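Side-chain contacts in mannosephosphate isomerase, putative (Archaeoglobus fulgidus, PDB 1ZX5), which probably catalyses the zinc-dependent interconversion of D-mannose 6-phosphate and D-fructose 6-phosphate: residues L27-R32 with G37-F42; S47-V52 with S60-F65; E108-A113 with L192-N197; G127-G132 with D166-R171. One frame throughout, in Å; residues are numbered along the deposited sequence. Where two conformers were deposited one is given.

Interaction 1. Residues L27-R32 with G37-F42; sequences LLKGFR and GESWEF. With ACY (acetic acid), chain F.
Lys-29 reaches Ser-39 and Glu-41 on strand 36-41 from a Schellman motif, the turn that ends helix 24-28. Leu-27 O accepts from Gly-30 N within that turn, and Gly-30 takes the positive phi. Leu-28 packs on Leu-89 of strand 85-92, the neighbour of strand 36-41. Lys-29 then carries the whole contact. Its chain bends once, at chi2 (-63°), and runs out extended, coming at Glu-41 from the opposite direction. Lys-29 NZ forms a salt bridge with Glu-41 OE2 at 2.9 Å, and CE passes 3.5 Å from Ser-39 OG. The buried ammonium also bonds OXT of an acetate, probably from the crystallisation liquor, at 2.8 Å, and the backbone O of Gly-272; Tyr-273 adds a cation-pi contact. An alanine in place of Glu-41 would probably leave the ammonium without its glutamate partner and the Ser-39 hydroxyl without its acceptor. Ser-274 OG holds the other carboxylate oxygen, OE1. Glu-41 OE2 itself accepts from two donors of these segments: Lys-29 NZ on its syn lone pair and, on the anti side and 27° out of the carboxylate plane, Ser-39 OG at 2.6 Å.

Interaction 2. Residues S47-V52 with S60-F65; sequences SRPSTV and SMIELF
Val-52 lays its CG1 methyl on the selenium of Met-61, a selenomethionine, with CG1 and SE 3.7 Å apart and the two side chains crossing at about a right angle. Bends at both chi2 and chi3 curl the Met-61 chain, and its CG also lies near the same methyl. The other branch of Val-52, CG2, comes within 4.2 Å of Leu-64 CD2 one turn further along the helix, while Leu-276 touches both Met-61 and Leu-64 from strand 274-277. At the more open end, Pro-49 and Ile-62 meet obliquely, Ile-62 CD1 resting 3.8 Å from Pro-49 CB. Between these apolar patches the backbones join: Met-61 N donates to Ser-50 O at 2.9 Å in a nearly straight bond (165°), and Thr-51 and Ser-60 face each other as a non-hydrogen-bonded antiparallel pair. Ser-60 does double duty. With its hydroxyl anti to the backbone N (chi1 156°), Ser-60 OG accepts from Ile-62 N at 3.0 Å, capping the helix. Replaced by an alanine, Ser-60 would probably leave the Ile-62 amide without this acceptor and the first turn of the helix less firmly fixed. This is a classic serine N-cap, a common way to begin a helix; here strand 57-60, hairpin partner of strand 51-54, leads straight into helix 61-73.

Interaction 3. Residues E108-A113 with L192-N197; sequences ESLGEA and LAYFFN. With ACY (acetic acid), chain H.
A phenol and a carboxylate meet in a short bond at the ring edge: Tyr-194 OH donates to Glu-112 OE2 at 2.6 Å. The two side chains come from opposite directions, and the oxygen arrives near the plane of the ring. The carboxylate and ring planes are 25° apart, so the groups are only moderately twisted against each other. The hydroxyl meets OE2 on its anti side, 27° out of the carboxylate plane. Lys-203 on helix 201-207 forms a salt bridge with the same oxygen, and this second partner would probably stabilise the negative charge on Glu-112. A bend at chi2 (-77°) folds the Glu-112 chain across Leu-192: CB lies 3.6 Å from Leu-192 CD1, and the carboxyl carbon CD lies 3.5 Å from Leu-192 CD2. Glu-112 directly follows Gly-111, whose positive phi belongs to the Schellman motif that closes helix 104-109. The bond from Tyr-194 to Glu-112 ties the residues after the helix to strand 194-195, which pairs with strand 99-100 in a small two-stranded antiparallel sheet. Leu-110 reaches the tyrosine from the other side of that turn, its CD1 methyl 3.4 Å from Tyr-194 OH and 3.8 Å from ring atom CE2. Just beyond the strand, Asn-197 ND2 donates to O of an acetate, probably carried over from crystallisation, at 3.2 Å.

Interaction 4. Residues G127-G132 with D166-R171; sequences GKAYAG and DTFVIR
Ala-129 points its methyl at the ring of Phe-168 in an off-centre CH-pi contact. CB stands 4.1 Å from the ring centroid, in a direction 30° off the normal, and is displaced towards the far end of the ring: Phe-168 CZ and CE2 each lie 3.7 Å from it. The phenylalanine is turned to present that end by its first torsion, which sets CG anti to the carbonyl carbon (chi1 -63°). Two residues on, the pattern recurs with an aliphatic partner. Ala-131 CB also points toward the other strand and meets Ile-170 CD1 at 3.7 Å. Ile-170 starts out less directly, and it is the bend at chi2 (-64°) that brings its terminal methyl over to the alanine. Each alanine therefore receives the end of one longer side chain and, consistent with the small methyls, the CA atoms of Ala-131 and Ile-170 are 7.4 Å apart. No hydrogen bond joins the segments; all four touching residues are buried, and the join is purely apolar. This is sheet-on-sheet packing, consistent with the cupin-type barrel of the catalytic domain. Strand 128-131 lies between strands 157-161 and 176-179 in one sheet, whereas strand 167-170 is the outermost strand of another, beside strand 119-123. Trp-121 of that neighbour touches both Phe-168 and Ile-170, and Phe-160 on strand 157-161 meets the Phe-168 ring edge-to-face.

Interactions 1 and 4 are fully buried, yet differ sharply in chemistry: a charged network binds a helix end to a strand in the first, whereas bare methyl, ring and aliphatic contacts join two sheets in the fourth. Both reach the same six-stranded sheet, with nearest atoms about 13 Å apart. Interactions 2 and 3 are only partly buried and mix polar bonds with apolar packing at the start of one helix and the end of another, a serine cap in the former and a Schellman close in the latter. Interactions 1 and 2 touch directly, Phe-42 packing on Val-52 and Trp-40 on Arg-48. Interaction 3 stays about 8 to 9 Å from each of the others, nearest atoms.

Interaction 1. Residues L27-R32 with G37-F42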
loop_
_atom_site.group_PDB
_atom_site.type_symbol
_atom_site.label_atom_id
_atom_site.label_comp_id
_atom_site.label_asym_id
_atom_site.label_seq_id
_atom_site.Cartn_x
_atom_site.Cartn_y
_atom_site.Cartn_z
ATOM N N LEU A 27 -0.790 14.535 -10.950
ATOM C CA LEU A 27 -1.939 14.622 -11.843
ATOM C C LEU A 27 -3.207 14.059 -11.202
ATOM O O LEU A 27 -4.263 14.674 -11.312
ATOM C CB LEU A 27 -1.647 13.956 -13.188
ATOM C CG LEU A 27 -2.407 14.607 -14.346
ATOM C CD1 LEU A 27 -1.690 15.897 -14.794
ATOM C CD2 LEU A 27 -2.582 13.625 -15.520
ATOM N N LEU A 28 -3.101 12.917 -10.516
ATOM C CA LEU A 28 -4.212 12.407 -9.702
ATOM C C LEU A 28 -4.715 13.467 -8.737
ATOM O O LEU A 28 -5.917 13.608 -8.562
ATOM C CB LEU A 28 -3.809 11.169 -8.896
ATOM C CG LEU A 28 -3.661 9.847 -9.651
ATOM C CD1 LEU A 28 -3.191 8.772 -8.699
ATOM C CD2 LEU A 28 -4.964 9.468 -10.347
ATOM N N LYS A 29 -3.790 14.206 -8.125
ATOM C CA LYS A 29 -4.120 15.207 -7.115
ATOM C C LYS A 29 -4.348 16.603 -7.704
ATOM O O LYS A 29 -4.347 17.592 -6.963
ATOM C CB LYS A 29 -3.038 15.263 -6.025
ATOM C CG LYS A 29 -2.651 13.907 -5.430
ATOM C CD LYS A 29 -3.814 13.248 -4.714
ATOM C CE LYS A 29 -3.388 11.953 -4.036
ATOM N NZ LYS A 29 -4.547 11.409 -3.257
ATOM N N GLY A 30 -4.515 16.685 -9.026
ATOM C CA GLY A 30 -4.959 17.916 -9.684
ATOM C C GLY A 30 -3.907 18.952 -10.039
ATOM O O GLY A 30 -4.251 20.110 -10.273
ATOM N N PHE A 31 -2.629 18.572 -10.095
ATOM C CA PHE A 31 -1.599 19.529 -10.525
ATOM C C PHE A 31 -0.505 18.894 -11.386
ATOM O O PHE A 31 -0.462 17.688 -11.540
ATOM C CB PHE A 31 -1.038 20.358 -9.340
ATOM C CG PHE A 31 -0.218 19.555 -8.325
ATOM C CD1 PHE A 31 1.161 19.745 -8.220
ATOM C CD2 PHE A 31 -0.830 18.652 -7.458
ATOM C CE1 PHE A 31 1.936 19.023 -7.275
ATOM C CE2 PHE A 31 -0.071 17.925 -6.513
ATOM C CZ PHE A 31 1.315 18.117 -6.423
ATOM N N ARG A 32 0.351 19.719 -11.978
ATOM C CA ARG A 32 1.444 19.234 -12.823
ATOM C C ARG A 32 2.750 19.340 -12.063
ATOM O O ARG A 32 3.172 20.438 -11.721
ATOM C CB ARG A 32 1.551 20.066 -14.098
ATOM C CG ARG A 32 0.480 19.802 -15.102
ATOM C CD ARG A 32 0.687 20.648 -16.366
ATOM N NE ARG A 32 1.861 20.239 -17.143
ATOM C CZ ARG A 32 2.868 21.048 -17.478
ATOM N NH1 ARG A 32 2.863 22.329 -17.107
ATOM N NH2 ARG A 32 3.884 20.580 -18.194
ATOM N N GLY A 37 7.131 10.458 -6.064
ATOM C CA GLY A 37 7.105 9.001 -6.074
ATOM C C GLY A 37 5.953 8.351 -5.310
ATOM O O GLY A 37 5.567 7.218 -5.626
ATOM N N GLU A 38 5.412 9.054 -4.299
ATOM C CA GLU A 38 4.482 8.452 -3.345
ATOM C C GLU A 38 3.424 9.425 -2.868
ATOM O O GLU A 38 3.667 10.620 -2.769
ATOM C CB GLU A 38 5.223 7.880 -2.124
ATOM C CG GLU A 38 6.536 7.159 -2.485
ATOM C CD GLU A 38 7.211 6.492 -1.301
ATOM O OE1 GLU A 38 6.541 6.271 -0.258
ATOM O OE2 GLU A 38 8.423 6.194 -1.423
ATOM N N SER A 39 2.242 8.890 -2.583
ATOM C CA SER A 39 1.214 9.589 -1.833
ATOM C C SER A 39 0.765 8.676 -0.714
ATOM O O SER A 39 0.308 7.571 -0.984
ATOM C CB SER A 39 0.003 9.901 -2.715
ATOM O OG SER A 39 -1.036 10.394 -1.897
ATOM N N TRP A 40 0.878 9.148 0.525
ATOM C CA TRP A 40 0.543 8.373 1.711
ATOM C C TRP A 40 -0.885 8.709 2.113
ATOM O O TRP A 40 -1.202 9.861 2.427
ATOM C CB TRP A 40 1.538 8.671 2.850
ATOM C CG TRP A 40 2.958 8.126 2.603
ATOM C CD1 TRP A 40 3.574 7.939 1.388
ATOM C CD2 TRP A 40 3.920 7.729 3.599
ATOM N NE1 TRP A 40 4.846 7.441 1.570
ATOM C CE2 TRP A 40 5.084 7.297 2.912
ATOM C CE3 TRP A 40 3.910 7.690 5.003
ATOM C CZ2 TRP A 40 6.227 6.832 3.581
ATOM C CZ3 TRP A 40 5.048 7.223 5.669
ATOM C CH2 TRP A 40 6.189 6.804 4.957
ATOM N N GLU A 41 -1.755 7.702 2.062
ATOM C CA GLU A 41 -3.183 7.902 2.246
ATOM C C GLU A 41 -3.587 7.425 3.636
ATOM O O GLU A 41 -3.561 6.231 3.912
ATOM C CB GLU A 41 -3.964 7.136 1.166
ATOM C CG GLU A 41 -3.496 7.387 -0.284
ATOM C CD GLU A 41 -4.063 8.675 -0.875
ATOM O OE1 GLU A 41 -5.217 9.018 -0.578
ATOM O OE2 GLU A 41 -3.365 9.355 -1.647
ATOM N N PHE A 42 -3.971 8.367 4.501
ATOM C CA PHE A 42 -4.350 8.087 5.896
ATOM C C PHE A 42 -3.217 7.456 6.679
ATOM O O PHE A 42 -3.422 6.541 7.474
ATOM C CB PHE A 42 -5.661 7.275 5.975
ATOM C CG PHE A 42 -6.803 7.974 5.321
ATOM C CD1 PHE A 42 -7.364 9.111 5.911
ATOM C CD2 PHE A 42 -7.270 7.557 4.076
ATOM C CE1 PHE A 42 -8.414 9.803 5.292
ATOM C CE2 PHE A 42 -8.323 8.230 3.453
ATOM C CZ PHE A 42 -8.894 9.360 4.064
HETATM C C ACY F . -5.055 14.225 -0.945
HETATM O O ACY F . -4.820 15.307 -1.549
HETATM O OXT ACY F . -4.414 13.171 -1.114
HETATM C CH3 ACY F . -6.181 14.202 0.045
#

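Interaction 2. Residues S47-V52 with S60-F65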
loop_
_atom_site.group_PDB
_atom_site.type_symbol
_atom_site.label_atom_id
_atom_site.label_comp_id
_atom_site.label_asym_id
_atom_site.label_seq_id
_atom_site.Cartn_x
_atom_site.Cartn_y
_atom_site.Cartn_z
ATOM N N SER A 47 6.754 9.146 10.948
ATOM C CA SER A 47 7.656 9.929 10.101
ATOM C C SER A 47 6.887 10.882 9.180
ATOM O O SER A 47 7.433 11.885 8.715
ATOM C CB SER A 47 8.584 9.012 9.285
ATOM O OG SER A 47 7.879 8.326 8.245
ATOM N N ARG A 48 5.607 10.585 8.946
ATOM C CA ARG A 48 4.870 11.231 7.871
ATOM C C ARG A 48 3.345 11.052 8.045
ATOM O O ARG A 48 2.678 10.460 7.196
ATOM C CB ARG A 48 5.408 10.647 6.548
ATOM C CG ARG A 48 4.921 11.257 5.273
ATOM C CD ARG A 48 6.043 11.410 4.253
ATOM N NE ARG A 48 7.065 10.356 4.243
ATOM C CZ ARG A 48 8.341 10.580 3.917
ATOM N NH1 ARG A 48 9.215 9.577 3.919
ATOM N NH2 ARG A 48 8.751 11.811 3.603
ATOM N N PRO A 49 2.785 11.560 9.166
ATOM C CA PRO A 49 1.357 11.346 9.401
ATOM C C PRO A 49 0.467 12.207 8.497
ATOM O O PRO A 49 0.800 13.358 8.204
ATOM C CB PRO A 49 1.179 11.730 10.870
ATOM C CG PRO A 49 2.280 12.691 11.157
ATOM C CD PRO A 49 3.415 12.356 10.244
ATOM N N SER A 50 -0.645 11.634 8.047
ATOM C CA SER A 50 -1.632 12.371 7.276
ATOM C C SER A 50 -2.471 13.192 8.232
ATOM O O SER A 50 -2.598 12.851 9.413
ATOM C CB SER A 50 -2.533 11.416 6.495
ATOM O OG SER A 50 -1.825 10.812 5.423
ATOM N N THR A 51 -3.035 14.280 7.731
ATOM C CA THR A 51 -3.987 15.034 8.519
ATOM C C THR A 51 -5.362 14.910 7.864
ATOM O O THR A 51 -5.494 14.925 6.636
ATOM C CB THR A 51 -3.566 16.534 8.756
ATOM O OG1 THR A 51 -3.688 17.259 7.541
ATOM C CG2 THR A 51 -2.114 16.667 9.248
ATOM N N VAL A 52 -6.382 14.770 8.701
ATOM C CA VAL A 52 -7.725 14.458 8.232
ATOM C C VAL A 52 -8.758 15.524 8.614
ATOM O O VAL A 52 -8.537 16.323 9.530
ATOM C CB VAL A 52 -8.187 13.044 8.715
ATOM C CG1 VAL A 52 -7.262 11.964 8.172
ATOM C CG2 VAL A 52 -8.278 12.973 10.240
ATOM N N SER A 60 -4.617 15.193 13.084
ATOM C CA SER A 60 -3.686 14.195 12.595
ATOM C C SER A 60 -4.272 12.792 12.741
ATOM O O SER A 60 -5.045 12.553 13.668
ATOM C CB SER A 60 -2.366 14.331 13.364
ATOM O OG SER A 60 -1.614 13.139 13.365
HETATM N N MSE A 61 -3.891 11.873 11.844
HETATM C CA MSE A 61 -4.303 10.461 11.930
HETATM C C MSE A 61 -3.891 9.850 13.247
HETATM O O MSE A 61 -4.519 8.906 13.735
HETATM C CB MSE A 61 -3.666 9.609 10.825
HETATM C CG MSE A 61 -4.427 9.521 9.547
HETATM SE SE MSE A 61 -6.223 8.792 9.785
HETATM C CE MSE A 61 -5.846 7.028 10.431
ATOM N N ILE A 62 -2.802 10.366 13.796
ATOM C CA ILE A 62 -2.252 9.870 15.054
ATOM C C ILE A 62 -3.171 10.276 16.215
ATOM O O ILE A 62 -3.497 9.445 17.065
ATOM C CB ILE A 62 -0.777 10.318 15.220
ATOM C CG1 ILE A 62 0.082 9.553 14.194
ATOM C CG2 ILE A 62 -0.285 10.118 16.666
ATOM C CD1 ILE A 62 1.562 9.914 14.186
ATOM N N GLU A 63 -3.583 11.542 16.242
ATOM C CA GLU A 63 -4.567 11.999 17.213
ATOM C C GLU A 63 -5.858 11.203 17.023
ATOM O O GLU A 63 -6.360 10.597 17.972
ATOM C CB GLU A 63 -4.822 13.506 17.081
ATOM C CG GLU A 63 -5.630 14.112 18.227
ATOM C CD GLU A 63 -5.776 15.624 18.123
ATOM O OE1 GLU A 63 -4.749 16.323 17.977
ATOM O OE2 GLU A 63 -6.918 16.119 18.204
ATOM N N LEU A 64 -6.366 11.171 15.790
ATOM C CA LEU A 64 -7.615 10.448 15.502
ATOM C C LEU A 64 -7.591 9.014 16.060
ATOM O O LEU A 64 -8.537 8.582 16.714
ATOM C CB LEU A 64 -7.934 10.445 13.996
ATOM C CG LEU A 64 -9.256 9.757 13.615
ATOM C CD1 LEU A 64 -10.471 10.628 13.969
ATOM C CD2 LEU A 64 -9.283 9.372 12.156
ATOM N N PHE A 65 -6.494 8.301 15.823
ATOM C CA PHE A 65 -6.377 6.923 16.269
ATOM C C PHE A 65 -6.279 6.785 17.799
ATOM O O PHE A 65 -6.890 5.889 18.377
ATOM C CB PHE A 65 -5.219 6.205 15.561
ATOM C CG PHE A 65 -5.141 4.736 15.871
ATOM C CD1 PHE A 65 -6.063 3.847 15.325
ATOM C CD2 PHE A 65 -4.162 4.242 16.720
ATOM C CE1 PHE A 65 -6.001 2.480 15.612
ATOM C CE2 PHE A 65 -4.091 2.878 17.017
ATOM C CZ PHE A 65 -5.010 1.995 16.453
#

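Interaction 3. Residues E108-A113 with L192-N197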
loop_
_atom_site.group_PDB
_atom_site.type_symbol
_atom_site.label_atom_id
_atom_site.label_comp_id
_atom_site.label_asym_id
_atom_site.label_seq_id
_atom_site.Cartn_x
_atom_site.Cartn_y
_atom_site.Cartn_z
ATOM N N GLU A 108 12.840 -7.459 14.751
ATOM C CA GLU A 108 13.077 -7.526 16.189
ATOM C C GLU A 108 14.513 -7.962 16.513
ATOM O O GLU A 108 15.173 -7.396 17.393
ATOM C CB GLU A 108 12.049 -8.464 16.844
ATOM C CG GLU A 108 12.338 -8.791 18.302
ATOM C CD GLU A 108 11.296 -9.728 18.902
ATOM O OE1 GLU A 108 11.684 -10.771 19.475
ATOM O OE2 GLU A 108 10.088 -9.429 18.786
ATOM N N SER A 109 14.976 -8.966 15.776
ATOM C CA SER A 109 16.326 -9.504 15.890
ATOM C C SER A 109 17.403 -8.482 15.458
ATOM O O SER A 109 18.500 -8.419 16.033
ATOM C CB SER A 109 16.413 -10.766 15.033
ATOM O OG SER A 109 17.731 -11.230 14.976
ATOM N N LEU A 110 17.078 -7.692 14.440
ATOM C CA LEU A 110 17.931 -6.587 13.979
ATOM C C LEU A 110 17.861 -5.357 14.893
ATOM O O LEU A 110 18.646 -4.427 14.725
ATOM C CB LEU A 110 17.551 -6.184 12.541
ATOM C CG LEU A 110 17.944 -7.164 11.429
ATOM C CD1 LEU A 110 17.342 -6.776 10.064
ATOM C CD2 LEU A 110 19.449 -7.278 11.341
ATOM N N GLY A 111 16.913 -5.353 15.831
ATOM C CA GLY A 111 16.713 -4.242 16.765
ATOM C C GLY A 111 16.102 -2.977 16.166
ATOM O O GLY A 111 16.331 -1.867 16.657
ATOM N N GLU A 112 15.305 -3.127 15.122
ATOM C CA GLU A 112 14.654 -1.971 14.509
ATOM C C GLU A 112 13.567 -1.415 15.435
ATOM O O GLU A 112 12.991 -2.158 16.241
ATOM C CB GLU A 112 14.059 -2.356 13.151
ATOM C CG GLU A 112 15.103 -2.789 12.114
ATOM C CD GLU A 112 15.879 -1.614 11.479
ATOM O OE1 GLU A 112 15.751 -0.443 11.928
ATOM O OE2 GLU A 112 16.615 -1.873 10.501
ATOM N N ALA A 113 13.320 -0.113 15.356
ATOM C CA ALA A 113 12.198 0.492 16.073
ATOM C C ALA A 113 10.877 0.162 15.356
ATOM O O ALA A 113 9.843 0.037 15.996
ATOM C CB ALA A 113 12.385 1.997 16.215
ATOM N N LEU A 192 10.418 -0.276 6.827
ATOM C CA LEU A 192 11.710 -0.971 6.766
ATOM C C LEU A 192 11.903 -1.606 5.398
ATOM O O LEU A 192 11.064 -2.385 4.939
ATOM C CB LEU A 192 11.845 -2.046 7.847
ATOM C CG LEU A 192 11.990 -1.579 9.288
ATOM C CD1 LEU A 192 12.068 -2.785 10.203
ATOM C CD2 LEU A 192 13.205 -0.665 9.465
ATOM N N ALA A 193 13.001 -1.243 4.747
ATOM C CA ALA A 193 13.350 -1.779 3.442
ATOM C C ALA A 193 14.860 -1.738 3.295
ATOM O O ALA A 193 15.489 -0.729 3.614
ATOM C CB ALA A 193 12.661 -0.969 2.309
ATOM N N TYR A 194 15.432 -2.840 2.830
ATOM C CA TYR A 194 16.867 -2.939 2.659
ATOM C C TYR A 194 17.190 -3.137 1.200
ATOM O O TYR A 194 16.724 -4.089 0.571
ATOM C CB TYR A 194 17.428 -4.080 3.496
ATOM C CG TYR A 194 17.014 -4.014 4.947
ATOM C CD1 TYR A 194 17.249 -2.855 5.720
ATOM C CD2 TYR A 194 16.399 -5.106 5.559
ATOM C CE1 TYR A 194 16.868 -2.797 7.069
ATOM C CE2 TYR A 194 16.011 -5.064 6.901
ATOM C CZ TYR A 194 16.247 -3.910 7.648
ATOM O OH TYR A 194 15.883 -3.897 8.982
ATOM N N PHE A 195 17.989 -2.226 0.665
ATOM C CA PHE A 195 18.275 -2.201 -0.765
ATOM C C PHE A 195 19.532 -2.990 -1.085
ATOM O O PHE A 195 20.397 -3.163 -0.227
ATOM C CB PHE A 195 18.355 -0.745 -1.253
ATOM C CG PHE A 195 16.995 -0.082 -1.373
ATOM C CD1 PHE A 195 16.349 -0.001 -2.614
ATOM C CD2 PHE A 195 16.351 0.435 -0.246
ATOM C CE1 PHE A 195 15.068 0.590 -2.730
ATOM C CE2 PHE A 195 15.079 1.036 -0.350
ATOM C CZ PHE A 195 14.430 1.107 -1.592
ATOM N N PHE A 196 19.621 -3.477 -2.316
ATOM C CA PHE A 196 20.798 -4.208 -2.783
ATOM C C PHE A 196 21.980 -3.270 -3.047
ATOM O O PHE A 196 22.312 -2.967 -4.194
ATOM C CB PHE A 196 20.447 -5.011 -4.041
ATOM C CG PHE A 196 19.781 -6.338 -3.761
ATOM C CD1 PHE A 196 18.918 -6.500 -2.663
ATOM C CD2 PHE A 196 19.998 -7.425 -4.612
ATOM C CE1 PHE A 196 18.289 -7.728 -2.414
ATOM C CE2 PHE A 196 19.365 -8.654 -4.377
ATOM C CZ PHE A 196 18.517 -8.806 -3.274
ATOM N N ASN A 197 22.602 -2.793 -1.974
ATOM C CA ASN A 197 23.756 -1.909 -2.076
ATOM C C ASN A 197 24.649 -2.139 -0.875
ATOM O O ASN A 197 24.252 -2.824 0.077
ATOM C CB ASN A 197 23.344 -0.417 -2.216
ATOM C CG ASN A 197 22.503 0.102 -1.037
ATOM O OD1 ASN A 197 22.741 -0.218 0.125
ATOM N ND2 ASN A 197 21.532 0.934 -1.348
HETATM C C ACY H . 18.488 2.719 1.272
HETATM O O ACY H . 19.492 2.444 0.578
HETATM O OXT ACY H . 18.116 2.033 2.249
HETATM C CH3 ACY H . 17.673 3.933 0.918
#

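Interaction 4. Residues G127-G132 with D166-R171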
loop_
_atom_site.group_PDB
_atom_site.type_symbol
_atom_site.label_atom_id
_atom_site.label_comp_id
_atom_site.label_asym_id
_atom_site.label_seq_id
_atom_site.Cartn_x
_atom_site.Cartn_y
_atom_site.Cartn_z
ATOM N N GLY A 127 3.205 -2.179 -16.894
ATOM C CA GLY A 127 4.575 -1.866 -16.523
ATOM C C GLY A 127 5.248 -3.171 -16.190
ATOM O O GLY A 127 4.787 -4.229 -16.618
ATOM N N LYS A 128 6.325 -3.098 -15.416
ATOM C CA LYS A 128 7.050 -4.296 -15.014
ATOM C C LYS A 128 7.192 -4.390 -13.502
ATOM O O LYS A 128 7.715 -3.475 -12.858
ATOM C CB LYS A 128 8.425 -4.335 -15.678
ATOM C CG LYS A 128 8.399 -4.885 -17.084
ATOM C CD LYS A 128 9.558 -4.360 -17.915
ATOM C CE LYS A 128 9.681 -5.165 -19.197
ATOM N NZ LYS A 128 10.016 -4.327 -20.403
ATOM N N ALA A 129 6.702 -5.493 -12.950
ATOM C CA ALA A 129 6.900 -5.822 -11.553
ATOM C C ALA A 129 7.925 -6.956 -11.464
ATOM O O ALA A 129 7.932 -7.868 -12.294
ATOM C CB ALA A 129 5.580 -6.234 -10.913
ATOM N N TYR A 130 8.801 -6.879 -10.468
ATOM C CA TYR A 130 9.836 -7.895 -10.256
ATOM C C TYR A 130 9.698 -8.416 -8.844
ATOM O O TYR A 130 9.670 -7.624 -7.914
ATOM C CB TYR A 130 11.230 -7.292 -10.445
ATOM C CG TYR A 130 11.446 -6.655 -11.797
ATOM C CD1 TYR A 130 12.023 -7.378 -12.844
ATOM C CD2 TYR A 130 11.084 -5.320 -12.031
ATOM C CE1 TYR A 130 12.235 -6.795 -14.091
ATOM C CE2 TYR A 130 11.283 -4.727 -13.281
ATOM C CZ TYR A 130 11.860 -5.470 -14.302
ATOM O OH TYR A 130 12.066 -4.897 -15.543
ATOM N N ALA A 131 9.613 -9.732 -8.674
ATOM C CA ALA A 131 9.394 -10.308 -7.347
ATOM C C ALA A 131 9.851 -11.762 -7.246
ATOM O O ALA A 131 9.353 -12.629 -7.978
ATOM C CB ALA A 131 7.901 -10.172 -6.934
ATOM N N GLY A 132 10.794 -12.013 -6.333
ATOM C CA GLY A 132 11.331 -13.346 -6.057
ATOM C C GLY A 132 12.413 -13.742 -7.047
ATOM O O GLY A 132 12.323 -13.407 -8.230
ATOM N N ASP A 166 -3.812 -6.201 -11.951
ATOM C CA ASP A 166 -3.012 -7.319 -11.465
ATOM C C ASP A 166 -2.637 -7.014 -10.031
ATOM O O ASP A 166 -2.473 -5.832 -9.666
ATOM C CB ASP A 166 -1.721 -7.486 -12.273
ATOM C CG ASP A 166 -1.955 -8.120 -13.616
ATOM O OD1 ASP A 166 -3.077 -8.624 -13.871
ATOM O OD2 ASP A 166 -1.015 -8.109 -14.430
ATOM N N THR A 167 -2.508 -8.071 -9.226
ATOM C CA THR A 167 -2.096 -7.938 -7.843
ATOM C C THR A 167 -0.885 -8.805 -7.529
ATOM O O THR A 167 -0.612 -9.807 -8.204
ATOM C CB THR A 167 -3.234 -8.286 -6.827
ATOM O OG1 THR A 167 -3.592 -9.663 -6.948
ATOM C CG2 THR A 167 -4.473 -7.420 -7.024
ATOM N N PHE A 168 -0.162 -8.393 -6.490
ATOM C CA PHE A 168 0.976 -9.121 -5.964
ATOM C C PHE A 168 0.883 -9.115 -4.454
ATOM O O PHE A 168 0.303 -8.198 -3.864
ATOM C CB PHE A 168 2.298 -8.468 -6.421
ATOM C CG PHE A 168 2.482 -8.497 -7.903
ATOM C CD1 PHE A 168 3.071 -9.595 -8.518
ATOM C CD2 PHE A 168 2.019 -7.452 -8.692
ATOM C CE1 PHE A 168 3.216 -9.652 -9.903
ATOM C CE2 PHE A 168 2.159 -7.498 -10.079
ATOM C CZ PHE A 168 2.758 -8.603 -10.683
ATOM N N VAL A 169 1.439 -10.150 -3.836
ATOM C CA VAL A 169 1.625 -10.165 -2.395
ATOM C C VAL A 169 3.109 -10.377 -2.158
ATOM O O VAL A 169 3.670 -11.399 -2.552
ATOM C CB VAL A 169 0.780 -11.263 -1.672
ATOM C CG1 VAL A 169 1.124 -11.303 -0.165
ATOM C CG2 VAL A 169 -0.732 -11.021 -1.878
ATOM N N ILE A 170 3.743 -9.373 -1.550
ATOM C CA ILE A 170 5.180 -9.388 -1.306
ATOM C C ILE A 170 5.415 -9.691 0.163
ATOM O O ILE A 170 5.184 -8.845 1.039
ATOM C CB ILE A 170 5.864 -8.037 -1.718
ATOM C CG1 ILE A 170 5.443 -7.610 -3.137
ATOM C CG2 ILE A 170 7.386 -8.140 -1.578
ATOM C CD1 ILE A 170 5.869 -8.560 -4.250
ATOM N N ARG A 171 5.860 -10.916 0.414
ATOM C CA ARG A 171 6.117 -11.409 1.764
ATOM C C ARG A 171 7.550 -11.095 2.227
ATOM O O ARG A 171 8.447 -10.881 1.401
ATOM C CB ARG A 171 5.813 -12.912 1.833
ATOM C CG ARG A 171 4.326 -13.188 1.625
ATOM C CD ARG A 171 3.924 -14.663 1.737
ATOM N NE ARG A 171 2.483 -14.790 1.475
ATOM C CZ ARG A 171 1.950 -14.995 0.268
ATOM N NH1 ARG A 171 2.735 -15.123 -0.802
ATOM N NH2 ARG A 171 0.626 -15.067 0.127
#